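Local atomic coordinates of acyl-CoA dehydrogenase FadE3 (Mycobacterium smegmatis, PDB entry 4IV6), a protein that belongs to the acyl-CoA dehydrogenase family of flavoproteins and binds dihydroflavine-adenine dinucleotide between its domains and a second subunit. Residues B[48-54]-B[115-121]; B[137-141]-B[152-156]; B[157-163]-B[209-214]. All blocks are in the same frame, centred on the assembly; numbering follows the deposited sequence. Where two conformers were deposited one is given.

The three contacts run from the helical N-terminal part of the chain into the beta domain that lines one side of the flavin site. Interaction 1 joins two helix ends, and its centre is 18 Å from that of interaction 3. The two touch where Arg121 NH2 comes within 3.1 Å of Asn160 OD1. Interactions 2 and 3 share strand 148-159, their centres 15 Å apart, and Lys155 O probably accepts a hydrogen bond from Leu214 N at 2.9 Å. Interaction 3 holds the dihydroflavine-adenine dinucleotide directly, whereas the side chains of Lys155 in interaction 2 and Arg121 in interaction 1 lie about 7 Å and 10 Å from it.

Interaction 1: B[48-54]-B[115-121]; sequences KEIGIFG and MATGELR
Two helix C-termini meet here, that of helix 41-50, closed by a Schellman motif at Gly51, and that of helix 105-116, where the chain leaves the helix at Gly118 with positive phi. Lys48 runs extended alongside the 117-118 backbone, its CB 3.4 Å from Thr117 O. Its ammonium then bonds Gly118, with NZ 3.1 Å from O and standing well above the carbonyl plane. Phe53 packs next to it. Its CB already lies 3.8 Å from Gly118 CA, and with CG anti to the carbonyl carbon (chi1 -68°) the ring runs on to Arg121. There CE2 comes within 3.6 Å of Arg121 NE, and CZ lies over one face of the guanidinium, the two planes being 53° apart. Two waters complete the joint. One takes the N-H of Phe53 and gives its protons to Lys48 O and Ala116 O, so it ties together both helix ends; the other accepts from Lys48 NZ and, in the guanidinium plane, from Arg121 NH1, bridging two like charges 5.3 Å apart. Farther out, Arg121 NH2 bonds Ala88 O, and His92 meets the Phe53 ring edge-to-face while donating to Phe53 O. The arrangement is a water-bridged packing of glycine-terminated helix ends within the helical N-terminal domain of an acyl-CoA dehydrogenase.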
# COMPACT_ATOMS: atom_id res chain seq x y z
N LYS B 48 -22.72 -29.18 -16.19
CA LYS B 48 -22.80 -30.61 -15.94
C LYS B 48 -22.42 -31.43 -17.20
O LYS B 48 -21.61 -32.36 -17.11
CB LYS B 48 -24.19 -30.99 -15.45
CG LYS B 48 -24.55 -30.40 -14.11
CD LYS B 48 -25.93 -30.86 -13.69
CE LYS B 48 -26.32 -30.16 -12.42
NZ LYS B 48 -27.52 -30.75 -11.81
N GLU B 49 -22.98 -31.09 -18.35
CA GLU B 49 -22.71 -31.81 -19.61
C GLU B 49 -21.22 -31.74 -20.01
O GLU B 49 -20.63 -32.71 -20.47
CB GLU B 49 -23.58 -31.25 -20.74
CG GLU B 49 -25.08 -31.41 -20.50
CD GLU B 49 -25.98 -30.49 -21.35
OE1 GLU B 49 -25.49 -29.62 -22.13
OE2 GLU B 49 -27.23 -30.64 -21.20
N ILE B 50 -20.64 -30.56 -19.82
CA ILE B 50 -19.22 -30.31 -20.07
C ILE B 50 -18.33 -31.23 -19.23
O ILE B 50 -17.22 -31.54 -19.61
CB ILE B 50 -18.87 -28.83 -19.73
CG1 ILE B 50 -19.40 -27.90 -20.82
CG2 ILE B 50 -17.37 -28.60 -19.59
CD1 ILE B 50 -19.16 -26.44 -20.50
N GLY B 51 -18.82 -31.66 -18.06
CA GLY B 51 -18.02 -32.49 -17.13
C GLY B 51 -17.45 -31.72 -15.92
O GLY B 51 -16.61 -32.26 -15.20
N ILE B 52 -17.91 -30.49 -15.69
CA ILE B 52 -17.32 -29.63 -14.64
C ILE B 52 -17.38 -30.27 -13.23
O ILE B 52 -16.47 -30.10 -12.39
CB ILE B 52 -18.04 -28.25 -14.59
CG1 ILE B 52 -17.90 -27.45 -15.89
CG2 ILE B 52 -17.55 -27.40 -13.42
CD1 ILE B 52 -16.48 -27.10 -16.26
N PHE B 53 -18.47 -30.99 -12.96
CA PHE B 53 -18.65 -31.59 -11.66
C PHE B 53 -17.90 -32.91 -11.46
O PHE B 53 -17.96 -33.48 -10.36
CB PHE B 53 -20.16 -31.72 -11.37
CG PHE B 53 -20.83 -30.39 -11.18
CD1 PHE B 53 -21.29 -29.68 -12.26
CD2 PHE B 53 -20.95 -29.84 -9.93
CE1 PHE B 53 -21.88 -28.43 -12.10
CE2 PHE B 53 -21.53 -28.60 -9.75
CZ PHE B 53 -22.00 -27.89 -10.83
N GLY B 54 -17.19 -33.38 -12.49
CA GLY B 54 -16.42 -34.63 -12.45
C GLY B 54 -14.93 -34.42 -12.66
O GLY B 54 -14.19 -35.36 -12.86
N MET B 115 -22.04 -37.87 -8.63
CA MET B 115 -21.35 -36.58 -8.47
C MET B 115 -20.62 -36.15 -9.75
O MET B 115 -20.65 -34.99 -10.12
CB MET B 115 -20.39 -36.62 -7.29
CG MET B 115 -21.12 -36.56 -5.97
SD MET B 115 -20.04 -36.74 -4.54
CE MET B 115 -19.11 -35.21 -4.67
N ALA B 116 -19.98 -37.09 -10.42
CA ALA B 116 -19.19 -36.76 -11.61
C ALA B 116 -20.02 -36.16 -12.73
O ALA B 116 -19.51 -35.36 -13.49
CB ALA B 116 -18.44 -37.98 -12.10
N THR B 117 -21.30 -36.55 -12.81
CA THR B 117 -22.21 -36.02 -13.83
C THR B 117 -22.95 -34.78 -13.40
O THR B 117 -23.63 -34.14 -14.19
CB THR B 117 -23.29 -37.05 -14.19
OG1 THR B 117 -24.07 -37.37 -13.04
CG2 THR B 117 -22.64 -38.31 -14.74
N GLY B 118 -22.82 -34.43 -12.12
CA GLY B 118 -23.62 -33.37 -11.56
C GLY B 118 -25.02 -33.79 -11.17
O GLY B 118 -25.74 -32.97 -10.66
N GLU B 119 -25.41 -35.05 -11.39
CA GLU B 119 -26.75 -35.52 -11.02
C GLU B 119 -26.92 -35.37 -9.52
O GLU B 119 -27.98 -34.96 -9.06
CB GLU B 119 -26.97 -36.99 -11.41
CG GLU B 119 -28.38 -37.48 -11.12
CD GLU B 119 -28.57 -38.97 -11.35
OE1 GLU B 119 -27.92 -39.57 -12.25
OE2 GLU B 119 -29.39 -39.56 -10.62
N LEU B 120 -25.86 -35.69 -8.76
CA LEU B 120 -25.79 -35.35 -7.36
C LEU B 120 -24.71 -34.30 -7.14
O LEU B 120 -23.59 -34.48 -7.57
CB LEU B 120 -25.46 -36.58 -6.54
CG LEU B 120 -25.15 -36.36 -5.06
CD1 LEU B 120 -26.36 -35.84 -4.33
CD2 LEU B 120 -24.70 -37.67 -4.46
N ARG B 121 -25.05 -33.23 -6.43
CA ARG B 121 -24.10 -32.22 -6.03
C ARG B 121 -23.85 -32.23 -4.52
O ARG B 121 -24.75 -32.55 -3.72
CB ARG B 121 -24.64 -30.86 -6.45
CG ARG B 121 -24.45 -30.63 -7.94
CD ARG B 121 -25.13 -29.37 -8.38
NE ARG B 121 -24.51 -28.20 -7.82
CZ ARG B 121 -25.03 -26.98 -7.91
NH1 ARG B 121 -26.17 -26.79 -8.57
NH2 ARG B 121 -24.39 -25.96 -7.37
O HOH W 1 -20.16 -32.74 -14.64
O HOH W 2 -27.98 -28.69 -9.72

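Interaction 2: B[137-141]-B[152-156]; sequences AMRTV and NGSKT
Val141 and Asn152 form an antiparallel hydrogen-bonded pair, the point at which the irregular segment 137-141 joins strand 148-159. Val141 N donates to Asn152 O and Asn152 N to Val141 O, both at 3.0 Å and nearly straight. Ahead of this pair the segment diverges from the strand, and the end-to-end directions of the touching parts are 147° apart. Thr140 still lies close, its CA 4.1 Å from that of Gly153 and its CA-H directed at Asn152 O. Gly153 has positive phi and presents bare backbone to Thr140.

The Thr140 hydroxyl stands beside its own backbone N (chi1 -56°), which turns OG1 toward the strand. There it receives a weak, bent bond from Ser154 N at 3.1 Å. Its stronger partner is Glu128, outside both segments, through a hydrogen bond to OE2. That same oxygen of Glu128 is also the salt-bridge partner of Lys155 NZ. The lysine chain bends at chi2 (-61°) and passes CE within 3.8 Å of Thr140 OG1. Met138 reaches over from the other segment and crosses the lysine tip obliquely, its SD 3.7 Å from NZ. The ammonium is thus closely surrounded, since Met170 O and Leu126 O also accept from it. On the sheet face bearing Val141 and Asn152, the valine CG2 rests 4.1 Å from Asn152 CB, and the asparagine OD1 turns elsewhere, to Asp218 N.

The backbone pair lies at the end of the antiparallel hairpin of strands 141-145 and 148-159 away from its turn, in the middle beta domain of the acyl-CoA dehydrogenase fold.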
# COMPACT_ATOMS: atom_id res chain seq x y z
N ALA B 137 -14.88 -24.48 18.54
CA ALA B 137 -15.98 -24.05 19.38
C ALA B 137 -17.35 -24.40 18.81
O ALA B 137 -18.36 -24.01 19.39
CB ALA B 137 -15.90 -22.56 19.63
N MET B 138 -17.41 -25.14 17.70
CA MET B 138 -18.68 -25.43 17.04
C MET B 138 -19.65 -26.15 17.98
O MET B 138 -19.23 -26.88 18.89
CB MET B 138 -18.47 -26.25 15.77
CG MET B 138 -17.97 -27.69 15.99
SD MET B 138 -17.94 -28.66 14.45
CE MET B 138 -16.67 -27.82 13.53
N ARG B 139 -20.93 -25.94 17.74
CA ARG B 139 -21.98 -26.46 18.61
C ARG B 139 -22.70 -27.65 17.97
O ARG B 139 -23.41 -28.40 18.66
CB ARG B 139 -22.94 -25.32 18.94
CG ARG B 139 -22.27 -24.20 19.73
CD ARG B 139 -23.22 -23.03 19.95
NE ARG B 139 -24.42 -23.44 20.67
CZ ARG B 139 -25.47 -22.67 20.92
NH1 ARG B 139 -25.51 -21.39 20.51
NH2 ARG B 139 -26.50 -23.17 21.61
N THR B 140 -22.50 -27.87 16.67
CA THR B 140 -23.18 -28.98 16.02
C THR B 140 -22.58 -30.29 16.49
O THR B 140 -21.37 -30.54 16.37
CB THR B 140 -23.16 -28.86 14.49
OG1 THR B 140 -23.73 -27.60 14.06
CG2 THR B 140 -23.94 -30.00 13.87
N VAL B 141 -23.45 -31.15 17.01
CA VAL B 141 -23.08 -32.43 17.60
C VAL B 141 -23.78 -33.59 16.89
O VAL B 141 -24.92 -33.44 16.40
CB VAL B 141 -23.45 -32.53 19.10
CG1 VAL B 141 -22.62 -31.58 19.93
CG2 VAL B 141 -24.94 -32.30 19.35
N ASN B 152 -27.76 -32.55 16.00
CA ASN B 152 -28.36 -31.32 16.45
C ASN B 152 -27.42 -30.14 16.32
O ASN B 152 -26.25 -30.24 16.68
CB ASN B 152 -28.75 -31.47 17.93
CG ASN B 152 -29.96 -32.34 18.12
OD1 ASN B 152 -31.06 -31.92 17.79
ND2 ASN B 152 -29.77 -33.56 18.63
N GLY B 153 -27.92 -29.01 15.86
CA GLY B 153 -27.12 -27.83 15.79
C GLY B 153 -27.45 -26.95 14.61
O GLY B 153 -28.57 -26.99 14.07
N SER B 154 -26.50 -26.12 14.21
CA SER B 154 -26.71 -25.22 13.07
C SER B 154 -25.40 -24.86 12.37
O SER B 154 -24.35 -24.85 13.01
CB SER B 154 -27.44 -23.94 13.46
OG SER B 154 -26.63 -23.18 14.35
N LYS B 155 -25.51 -24.59 11.08
CA LYS B 155 -24.41 -24.07 10.25
C LYS B 155 -24.95 -22.85 9.51
O LYS B 155 -26.15 -22.68 9.39
CB LYS B 155 -23.96 -25.12 9.24
CG LYS B 155 -23.39 -26.41 9.81
CD LYS B 155 -22.15 -26.20 10.66
CE LYS B 155 -21.45 -27.50 10.99
NZ LYS B 155 -20.33 -27.27 11.93
N THR B 156 -24.07 -21.99 9.03
CA THR B 156 -24.52 -20.91 8.20
C THR B 156 -23.49 -20.55 7.14
O THR B 156 -22.35 -21.03 7.19
CB THR B 156 -24.92 -19.69 9.01
OG1 THR B 156 -25.73 -18.83 8.21
CG2 THR B 156 -23.68 -18.93 9.53

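Interaction 3: B[157-163]-B[209-214]; sequences WISNARR and VESCEL. With FDA (dihydroflavine-adenine dinucleotide), chain D.
A single carboxylate oxygen, Glu210 OE2, gathers two successive amides of the chain just past the turn that ends strand 148-159: it accepts the backbone N-H of Arg163 at 2.9 Å, nearly along its C-O axis, and more weakly that of Arg162. The glutamate reaches this place by a folded chain, with CG between its backbone N and carbonyl carbon (chi1 78°) and a second bend at chi2. Its other oxygen, OE1, forms a salt bridge with Arg163 NH1 at 3.0 Å, its hydrogen bond bent and weak, the carboxylate coming to the edge of the guanidinium although the two planes are 58° apart. A water donates to Glu210 OE1. With three N-H donors and a water on its two oxygens, the carboxylate would be expected to stay ionised.

Behind it the strands pair antiparallel. Ile158 and Cys212 exchange backbone bonds, Trp157 also faces Cys212 in a G1 beta bulge, and a type II turn from Ile158 to Ala161 carries the chain away. Asn160 N donates to Glu210 O at 2.8 Å. This bulged corner lies in the middle beta domain of the acyl-CoA dehydrogenase fold, against the flavin. Ser159 N gives a bond of 2.9 Å to O4 of dihydroflavine-adenine dinucleotide, whose N5 donates to Ser159 OG; that hydroxyl also pairs with Ser211 OG at 3.1 Å.

Trp157 lays one indole face under the C8M methyl, offset toward the ring rim, while Ser211 CB meets the indole edge. Tyr344 of the second subunit packs edge-to-face on the same tryptophan. On the Ile158-Cys212 side, Ala161 CB touches Leu214 CD2 at 3.7 Å, and the isoleucine and leucine side chains cross almost at right angles.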
# COMPACT_ATOMS: atom_id res chain seq x y z
N TRP B 157 -23.93 -19.73 6.19
CA TRP B 157 -23.17 -19.39 4.99
C TRP B 157 -22.82 -20.61 4.16
O TRP B 157 -21.77 -20.63 3.50
CB TRP B 157 -21.87 -18.61 5.32
CG TRP B 157 -22.09 -17.23 5.78
CD1 TRP B 157 -21.72 -16.69 6.99
CD2 TRP B 157 -22.70 -16.17 5.04
NE1 TRP B 157 -22.08 -15.37 7.05
CE2 TRP B 157 -22.68 -15.02 5.86
CE3 TRP B 157 -23.27 -16.07 3.77
CZ2 TRP B 157 -23.23 -13.81 5.46
CZ3 TRP B 157 -23.81 -14.86 3.36
CH2 TRP B 157 -23.78 -13.75 4.19
N ILE B 158 -23.68 -21.61 4.13
CA ILE B 158 -23.34 -22.82 3.39
C ILE B 158 -23.76 -22.68 1.93
O ILE B 158 -24.95 -22.64 1.61
CB ILE B 158 -23.93 -24.08 4.05
CG1 ILE B 158 -23.47 -24.18 5.52
CG2 ILE B 158 -23.54 -25.33 3.24
CD1 ILE B 158 -21.98 -23.94 5.73
N SER B 159 -22.77 -22.58 1.05
CA SER B 159 -23.02 -22.36 -0.36
C SER B 159 -23.61 -23.60 -1.03
O SER B 159 -23.27 -24.74 -0.71
CB SER B 159 -21.73 -21.97 -1.08
OG SER B 159 -21.26 -20.72 -0.56
N ASN B 160 -24.51 -23.35 -1.97
CA ASN B 160 -25.17 -24.39 -2.73
C ASN B 160 -25.91 -25.42 -1.86
O ASN B 160 -26.14 -26.55 -2.29
CB ASN B 160 -24.19 -25.11 -3.63
CG ASN B 160 -23.31 -24.17 -4.42
OD1 ASN B 160 -23.74 -23.59 -5.41
ND2 ASN B 160 -22.06 -24.09 -4.03
N ALA B 161 -26.31 -25.03 -0.65
CA ALA B 161 -26.97 -25.95 0.27
C ALA B 161 -28.31 -26.49 -0.20
O ALA B 161 -28.69 -27.60 0.18
CB ALA B 161 -27.13 -25.31 1.64
N ARG B 162 -29.04 -25.72 -0.99
CA ARG B 162 -30.37 -26.12 -1.47
C ARG B 162 -30.24 -27.09 -2.66
O ARG B 162 -30.90 -28.13 -2.72
CB ARG B 162 -31.17 -24.88 -1.89
CG ARG B 162 -32.67 -25.07 -2.02
CD ARG B 162 -33.47 -23.77 -2.22
NE ARG B 162 -33.18 -22.72 -1.21
CZ ARG B 162 -33.62 -22.72 0.05
NH1 ARG B 162 -34.36 -23.72 0.55
NH2 ARG B 162 -33.31 -21.71 0.85
N ARG B 163 -29.35 -26.76 -3.58
CA ARG B 163 -29.15 -27.56 -4.80
C ARG B 163 -28.30 -28.82 -4.53
O ARG B 163 -28.30 -29.72 -5.35
CB ARG B 163 -28.45 -26.73 -5.89
CG ARG B 163 -29.11 -25.43 -6.39
CD ARG B 163 -30.60 -25.51 -6.40
NE ARG B 163 -31.36 -24.45 -7.07
CZ ARG B 163 -31.52 -23.16 -6.72
NH1 ARG B 163 -30.82 -22.54 -5.75
NH2 ARG B 163 -32.40 -22.45 -7.44
N VAL B 209 -25.98 -18.12 -7.03
CA VAL B 209 -25.72 -19.21 -6.06
C VAL B 209 -26.23 -18.87 -4.66
O VAL B 209 -25.90 -17.82 -4.11
CB VAL B 209 -24.20 -19.50 -5.96
CG1 VAL B 209 -23.85 -20.36 -4.74
CG2 VAL B 209 -23.74 -20.17 -7.24
N GLU B 210 -27.00 -19.78 -4.07
CA GLU B 210 -27.54 -19.59 -2.73
C GLU B 210 -26.48 -19.92 -1.67
O GLU B 210 -25.68 -20.81 -1.89
CB GLU B 210 -28.82 -20.40 -2.53
CG GLU B 210 -28.68 -21.90 -2.25
CD GLU B 210 -28.33 -22.77 -3.46
OE1 GLU B 210 -28.06 -22.24 -4.56
OE2 GLU B 210 -28.34 -24.01 -3.30
N SER B 211 -26.46 -19.16 -0.58
CA SER B 211 -25.77 -19.52 0.65
C SER B 211 -26.78 -19.49 1.76
O SER B 211 -27.55 -18.53 1.87
CB SER B 211 -24.63 -18.56 0.94
OG SER B 211 -23.63 -18.74 -0.07
N CYS B 212 -26.79 -20.54 2.58
CA CYS B 212 -27.88 -20.79 3.50
C CYS B 212 -27.51 -21.07 4.95
O CYS B 212 -26.41 -21.57 5.25
CB CYS B 212 -28.67 -22.00 3.00
SG CYS B 212 -29.27 -21.84 1.29
N GLU B 213 -28.45 -20.77 5.82
CA GLU B 213 -28.46 -21.30 7.17
C GLU B 213 -29.08 -22.69 7.20
O GLU B 213 -30.12 -22.92 6.58
CB GLU B 213 -29.20 -20.39 8.14
CG GLU B 213 -29.00 -20.80 9.59
CD GLU B 213 -29.75 -19.88 10.55
OE1 GLU B 213 -30.72 -20.30 11.22
OE2 GLU B 213 -29.39 -18.69 10.56
N LEU B 214 -28.41 -23.59 7.89
CA LEU B 214 -28.85 -24.96 8.11
C LEU B 214 -29.16 -25.19 9.59
O LEU B 214 -28.37 -24.84 10.46
CB LEU B 214 -27.77 -25.95 7.75
CG LEU B 214 -26.99 -25.79 6.45
CD1 LEU B 214 -26.06 -26.98 6.29
CD2 LEU B 214 -27.91 -25.65 5.25
PA FDA D . -14.96 -14.68 12.40
O1A FDA D . -14.22 -15.97 12.66
O2A FDA D . -16.07 -14.24 13.31
O5B FDA D . -13.86 -13.51 12.30
C5B FDA D . -14.21 -12.10 12.27
C4B FDA D . -12.93 -11.28 12.08
O4B FDA D . -11.95 -11.60 13.09
C3B FDA D . -12.24 -11.56 10.77
O3B FDA D . -11.51 -10.39 10.35
C2B FDA D . -11.32 -12.71 11.13
O2B FDA D . -10.21 -12.87 10.26
C1B FDA D . -10.83 -12.23 12.48
N9A FDA D . -10.31 -13.32 13.34
C8A FDA D . -11.05 -14.28 13.94
N7A FDA D . -10.27 -15.08 14.69
C5A FDA D . -9.00 -14.63 14.55
C6A FDA D . -7.69 -15.00 15.06
N6A FDA D . -7.58 -16.05 15.87
N1A FDA D . -6.60 -14.30 14.70
C2A FDA D . -6.71 -13.22 13.90
N3A FDA D . -7.89 -12.81 13.38
C4A FDA D . -9.03 -13.45 13.69
N1 FDA D . -18.50 -21.76 5.03
C2 FDA D . -18.76 -23.05 4.84
O2 FDA D . -18.56 -23.85 5.77
N3 FDA D . -19.22 -23.52 3.67
C4 FDA D . -19.49 -22.76 2.61
O4 FDA D . -19.96 -23.25 1.55
C4X FDA D . -19.21 -21.32 2.73
N5 FDA D . -19.46 -20.43 1.74
C5X FDA D . -19.59 -19.12 2.04
C6 FDA D . -20.25 -18.23 1.17
C7 FDA D . -20.35 -16.87 1.46
C7M FDA D . -21.10 -15.94 0.54
C8 FDA D . -19.77 -16.36 2.64
C8M FDA D . -19.82 -14.91 3.03
C9 FDA D . -19.13 -17.24 3.50
C9A FDA D . -19.04 -18.61 3.22
N10 FDA D . -18.41 -19.47 4.15
C10 FDA D . -18.71 -20.85 4.04
C1' FDA D . -18.21 -18.96 5.51
C2' FDA D . -16.78 -18.45 5.59
O2' FDA D . -15.85 -19.52 5.49
C3' FDA D . -16.62 -17.69 6.90
O3' FDA D . -17.25 -16.42 6.75
C4' FDA D . -15.18 -17.47 7.30
O4' FDA D . -14.75 -18.71 7.89
C5' FDA D . -15.03 -16.38 8.37
O5' FDA D . -15.94 -16.65 9.42
P FDA D . -16.66 -15.57 10.32
O1P FDA D . -17.32 -16.41 11.40
O2P FDA D . -17.51 -14.70 9.46
O3P FDA D . -15.42 -14.70 10.87
O HOH W 3 -26.14 -23.61 -6.24